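Side-chain contacts in lipase (Rhizopus chinensis, PDB 6A0W), which probably hydrolyses the ester bonds of triacylglycerols as a fungal class 3 lipase with the alpha/beta-hydrolase fold: residues Thr125-Val130 and Gly138-Tyr143; Gln177-Gly182 and Pro205-Asn210. All coordinates share one frame; numbering follows the deposited sequence.

Overall arrangement
Contact 1 comes first along the chain and is complete before contact 2 begins; their centres lie about 9 Å apart. Contact 1 joins a small two-stranded antiparallel sheet to helix 137-160, toward the outside of the molecule, while contact 2 lies deeper and joins helix 173-188 to the loop between strand 197-202 and helix 210-218. The two helices touch: NE2 of Gln177 probably donates to O of Phe139 at 2.9 Å, and Tyr143 packs on Ala181. Helix 173-188, which directly follows Ser172, the likely nucleophile on the GxSxG elbow of this alpha/beta-hydrolase fold, carries part of contact 2 alone; contact 1 is tied to it through helix 137-160 and through Tyr127, which packs on Met183 and bonds to Gln187.

Contact 1 (Thr125-Val130 and Gly138-Tyr143); sequences TDYSPV and GFLSSY
Thr125 turns its side chain onto Leu140, and the two side chains lie roughly perpendicular. Methyl CG2 of Thr125 lies 4.1 Å from CD2 of Leu140, and CB of Thr125 is equally near that methyl. The threonine CG2 stands anti to its own backbone N (chi1 -55°, measured to OG1), which places the methyl, rather than the hydroxyl, against the leucine. At Asp126 it is the main chain that takes part: the carbonyl O sits 3.8 Å from CD2 of Leu140, a van der Waals contact, while CB points away from the helix and OD1 forms a salt bridge with Lys134. Thr125 and Asp126 belong to one arm of a beta hairpin whose other arm, strand 134-136, runs straight into helix 137-160. Leu140 sits in the first turn or so of that helix, packing back on its own hairpin, where it also touches Val135. Its CG is anti to the backbone N (chi1 -173°), and from there CD2 continues the extended chain toward Thr125 and Asp126 while CD1 branches off toward Tyr127. CD1 of Leu140 comes to the edge of the ring, near its plane, 4.4 Å from CD1 of Tyr127, a loose touch. Other neighbours hold the ring as well: Pro129, two residues on, lays its CD over the centre of one face, 3.8 Å above the plane, Phe212 meets the ring edge-to-face, and OH bonds to NE2 of Gln187 on helix 173-188. A type I turn from Tyr127 to Val130, closed by Val130 N to Tyr127 O at 3.0 Å, folds the proline back over the ring.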
loop_
_atom_site.group_PDB
_atom_site.type_symbol
_atom_site.label_atom_id
_atom_site.label_comp_id
_atom_site.label_asym_id
_atom_site.label_seq_id
_atom_site.Cartn_x
_atom_site.Cartn_y
_atom_site.Cartn_z
ATOM N N THR A 125 14.773 -8.570 9.178
ATOM C CA THR A 125 14.558 -9.247 10.439
ATOM C C THR A 125 13.744 -10.495 10.093
ATOM O O THR A 125 12.991 -10.466 9.130
ATOM C CB THR A 125 13.640 -8.429 11.363
ATOM O OG1 THR A 125 14.165 -7.122 11.533
ATOM C CG2 THR A 125 13.511 -9.096 12.736
ATOM N N ASP A 126 13.819 -11.539 10.923
ATOM C CA ASP A 126 12.971 -12.707 10.767
ATOM C C ASP A 126 11.520 -12.347 10.960
ATOM O O ASP A 126 11.184 -11.599 11.867
ATOM C CB ASP A 126 13.332 -13.813 11.762
ATOM C CG ASP A 126 14.614 -14.524 11.388
ATOM O OD1 ASP A 126 15.211 -14.223 10.325
ATOM O OD2 ASP A 126 15.029 -15.411 12.164
ATOM N N TYR A 127 10.666 -12.923 10.114
ATOM C CA TYR A 127 9.244 -12.818 10.273
ATOM C C TYR A 127 8.745 -13.977 11.118
ATOM O O TYR A 127 8.597 -15.121 10.664
ATOM C CB TYR A 127 8.584 -12.755 8.888
ATOM C CG TYR A 127 7.098 -12.436 8.910
ATOM C CD1 TYR A 127 6.601 -11.221 9.422
ATOM C CD2 TYR A 127 6.183 -13.337 8.404
ATOM C CE1 TYR A 127 5.224 -10.976 9.486
ATOM C CE2 TYR A 127 4.815 -13.072 8.409
ATOM C CZ TYR A 127 4.325 -11.885 8.910
ATOM O OH TYR A 127 2.932 -11.695 8.930
ATOM N N SER A 128 8.402 -13.682 12.359
ATOM C CA SER A 128 8.305 -14.760 13.346
ATOM C C SER A 128 7.114 -15.708 13.105
ATOM O O SER A 128 7.269 -16.911 13.237
ATOM C CB SER A 128 8.405 -14.214 14.769
ATOM O OG SER A 128 7.129 -13.959 15.289
ATOM N N PRO A 129 6.037 -15.227 12.458
ATOM C CA PRO A 129 4.948 -16.173 12.190
ATOM C C PRO A 129 5.264 -17.274 11.183
ATOM O O PRO A 129 4.482 -18.223 11.061
ATOM C CB PRO A 129 3.818 -15.272 11.669
ATOM C CG PRO A 129 4.116 -13.922 12.267
ATOM C CD PRO A 129 5.603 -13.822 12.310
ATOM N N VAL A 130 6.345 -17.141 10.425
ATOM C CA VAL A 130 6.620 -18.051 9.332
ATOM C C VAL A 130 8.114 -18.274 9.182
ATOM O O VAL A 130 8.852 -17.424 8.677
ATOM C CB VAL A 130 6.084 -17.511 7.977
ATOM C CG1 VAL A 130 6.276 -18.539 6.901
ATOM C CG2 VAL A 130 4.623 -17.078 8.074
ATOM N N GLY A 138 13.100 -2.270 9.400
ATOM C CA GLY A 138 12.414 -0.999 9.647
ATOM C C GLY A 138 10.911 -1.130 9.595
ATOM O O GLY A 138 10.215 -0.722 10.524
ATOM N N PHE A 139 10.376 -1.695 8.508
ATOM C CA PHE A 139 8.927 -1.733 8.416
ATOM C C PHE A 139 8.356 -2.515 9.604
ATOM O O PHE A 139 7.289 -2.203 10.140
ATOM C CB PHE A 139 8.463 -2.329 7.080
ATOM C CG PHE A 139 9.023 -1.651 5.838
ATOM C CD1 PHE A 139 9.462 -0.345 5.837
ATOM C CD2 PHE A 139 9.041 -2.335 4.637
ATOM C CE1 PHE A 139 10.045 0.207 4.704
ATOM C CE2 PHE A 139 9.585 -1.791 3.488
ATOM C CZ PHE A 139 10.063 -0.499 3.514
ATOM N N LEU A 140 8.974 -3.646 9.914
ATOM C CA LEU A 140 8.473 -4.506 10.975
ATOM C C LEU A 140 8.560 -3.865 12.365
ATOM O O LEU A 140 7.631 -4.010 13.163
ATOM C CB LEU A 140 9.217 -5.855 10.972
ATOM C CG LEU A 140 8.673 -6.918 11.934
ATOM C CD1 LEU A 140 7.307 -7.377 11.521
ATOM C CD2 LEU A 140 9.604 -8.126 12.012
ATOM N N SER A 141 9.623 -3.114 12.655
ATOM C CA SER A 141 9.655 -2.337 13.925
ATOM C C SER A 141 8.538 -1.328 14.032
ATOM O O SER A 141 7.869 -1.243 15.060
ATOM C CB SER A 141 10.971 -1.574 14.114
ATOM O OG SER A 141 11.745 -1.638 12.942
ATOM N N SER A 142 8.259 -0.636 12.931
ATOM C CA SER A 142 7.157 0.316 12.935
ATOM C C SER A 142 5.833 -0.391 13.173
ATOM O O SER A 142 5.006 0.053 13.991
ATOM C CB SER A 142 7.117 1.145 11.635
ATOM O OG SER A 142 8.353 1.751 11.358
ATOM N N TYR A 143 5.661 -1.538 12.513
ATOM C CA TYR A 143 4.450 -2.295 12.693
ATOM C C TYR A 143 4.284 -2.664 14.166
ATOM O O TYR A 143 3.173 -2.565 14.720
ATOM C CB TYR A 143 4.400 -3.562 11.794
ATOM C CG TYR A 143 3.086 -4.296 11.952
ATOM C CD1 TYR A 143 1.910 -3.697 11.548
ATOM C CD2 TYR A 143 3.009 -5.466 12.687
ATOM C CE1 TYR A 143 0.684 -4.238 11.821
ATOM C CE2 TYR A 143 1.780 -6.050 12.965
ATOM C CZ TYR A 143 0.622 -5.426 12.532
ATOM O OH TYR A 143 -0.629 -5.923 12.830
#

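Contact 2 (Gln177-Gly182 and Pro205-Asn210); sequences QALLAG and PRVGNN
OD1 of Asn209, two residues beyond the Val207 that packs on Leu179 and Leu180, is gripped by two backbone N-H groups, those of Lys134 and Phe212. Asn209 stands at the N-cap of helix 210-218, where the bond to Phe212 N caps the helix start, and ND2 of the same amide reaches O of Gly132, so the group is fixed from both ends. The contact itself is wholly apolar and buried. Val207 points its CB at helix 173-188 and divides its branches between two consecutive leucines. CD2 of Leu179 nestles 4.0 Å from CG2 of Val207 and as near to its CB, the two side chains running antiparallel alongside each other. With CG anti to the backbone N (chi1 175°), Leu179 stretches away from its helix. The other branch, CG1 of Val207, meets CD2 of Leu180 at 4.2 Å. Strand 165-171, helix 173-188 and strand 197-202 form a beta-alpha-beta crossover, and both leucines meet the loop after its second strand. Around this wedge, Phe212 of helix 210-218 packs on both Leu179 and Val207, Ile199 of strand 197-202 lies against Leu179, and the backbone of Val207 is hydrogen-bonded to His136, at the end of strand 134-136 where helix 137-160 begins.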
loop_
_atom_site.group_PDB
_atom_site.type_symbol
_atom_site.label_atom_id
_atom_site.label_comp_id
_atom_site.label_asym_id
_atom_site.label_seq_id
_atom_site.Cartn_x
_atom_site.Cartn_y
_atom_site.Cartn_z
ATOM N N GLN A 177 2.947 -1.209 5.899
ATOM C CA GLN A 177 2.158 -1.436 7.101
ATOM C C GLN A 177 0.835 -2.130 6.804
ATOM O O GLN A 177 0.375 -3.020 7.544
ATOM C CB GLN A 177 1.911 -0.109 7.817
ATOM C CG GLN A 177 3.184 0.614 8.269
ATOM C CD GLN A 177 3.986 -0.259 9.219
ATOM O OE1 GLN A 177 3.375 -0.821 10.114
ATOM N NE2 GLN A 177 5.244 -0.573 8.881
ATOM N N ALA A 178 0.208 -1.736 5.695
ATOM C CA ALA A 178 -1.057 -2.349 5.293
ATOM C C ALA A 178 -0.922 -3.868 5.127
ATOM O O ALA A 178 -1.761 -4.622 5.616
ATOM C CB ALA A 178 -1.580 -1.716 3.993
ATOM N N LEU A 179 0.121 -4.291 4.418
ATOM C CA LEU A 179 0.317 -5.697 4.110
ATOM C C LEU A 179 0.626 -6.466 5.421
ATOM O O LEU A 179 0.024 -7.494 5.707
ATOM C CB LEU A 179 1.518 -5.834 3.183
ATOM C CG LEU A 179 1.922 -7.260 2.865
ATOM C CD1 LEU A 179 0.744 -7.998 2.246
ATOM C CD2 LEU A 179 3.114 -7.278 1.917
ATOM N N LEU A 180 1.451 -5.863 6.270
ATOM C CA LEU A 180 1.796 -6.495 7.561
ATOM C C LEU A 180 0.585 -6.571 8.476
ATOM O O LEU A 180 0.269 -7.650 9.009
ATOM C CB LEU A 180 2.968 -5.768 8.222
ATOM C CG LEU A 180 4.332 -5.863 7.511
ATOM C CD1 LEU A 180 5.381 -4.940 8.148
ATOM C CD2 LEU A 180 4.851 -7.286 7.494
ATOM N N ALA A 181 -0.244 -5.540 8.427
ATOM C CA ALA A 181 -1.468 -5.580 9.182
ATOM C C ALA A 181 -2.387 -6.666 8.649
ATOM O O ALA A 181 -3.101 -7.329 9.420
ATOM C CB ALA A 181 -2.182 -4.234 9.149
ATOM N N GLY A 182 -2.512 -6.732 7.326
ATOM C CA GLY A 182 -3.425 -7.709 6.747
ATOM C C GLY A 182 -3.012 -9.140 7.114
ATOM O O GLY A 182 -3.849 -9.958 7.435
ATOM N N PRO A 205 6.473 -0.318 -1.504
ATOM C CA PRO A 205 7.780 -0.976 -1.702
ATOM C C PRO A 205 7.711 -2.496 -1.496
ATOM O O PRO A 205 6.703 -3.038 -1.020
ATOM C CB PRO A 205 8.650 -0.378 -0.580
ATOM C CG PRO A 205 7.658 -0.117 0.500
ATOM C CD PRO A 205 6.414 0.380 -0.204
ATOM N N ARG A 206 8.769 -3.181 -1.910
ATOM C CA ARG A 206 8.935 -4.573 -1.516
ATOM C C ARG A 206 9.063 -4.612 0.007
ATOM O O ARG A 206 9.609 -3.676 0.622
ATOM C CB ARG A 206 10.136 -5.221 -2.200
ATOM C CG ARG A 206 9.971 -5.355 -3.714
ATOM C CD ARG A 206 11.029 -6.231 -4.350
ATOM N NE ARG A 206 10.888 -6.233 -5.792
ATOM C CZ ARG A 206 11.461 -5.369 -6.622
ATOM N NH1 ARG A 206 12.286 -4.450 -6.178
ATOM N NH2 ARG A 206 11.266 -5.462 -7.933
ATOM N N VAL A 207 8.443 -5.636 0.591
ATOM C CA VAL A 207 8.324 -5.754 2.025
ATOM C C VAL A 207 9.108 -6.908 2.650
ATOM O O VAL A 207 9.676 -6.747 3.740
ATOM C CB VAL A 207 6.857 -5.875 2.420
ATOM C CG1 VAL A 207 6.734 -6.162 3.906
ATOM C CG2 VAL A 207 6.116 -4.604 2.031
ATOM N N GLY A 208 9.163 -8.060 1.977
ATOM C CA GLY A 208 9.885 -9.208 2.500
ATOM C C GLY A 208 10.573 -10.048 1.451
ATOM O O GLY A 208 10.522 -9.713 0.283
ATOM N N ASN A 209 11.104 -11.204 1.866
ATOM C CA ASN A 209 11.819 -12.122 0.969
ATOM C C ASN A 209 10.910 -13.103 0.218
ATOM O O ASN A 209 9.672 -13.060 0.342
ATOM C CB ASN A 209 12.929 -12.893 1.717
ATOM C CG ASN A 209 12.395 -13.935 2.693
ATOM O OD1 ASN A 209 11.237 -13.906 3.133
ATOM N ND2 ASN A 209 13.283 -14.818 3.114
ATOM N N ASN A 210 11.523 -13.965 -0.592
ATOM C CA ASN A 210 10.753 -14.941 -1.387
ATOM C C ASN A 210 9.753 -15.711 -0.550
ATOM O O ASN A 210 8.536 -15.693 -0.812
ATOM C CB ASN A 210 11.665 -15.924 -2.098
ATOM C CG ASN A 210 12.437 -15.272 -3.196
ATOM O OD1 ASN A 210 12.701 -14.081 -3.132
ATOM N ND2 ASN A 210 12.744 -16.016 -4.240
#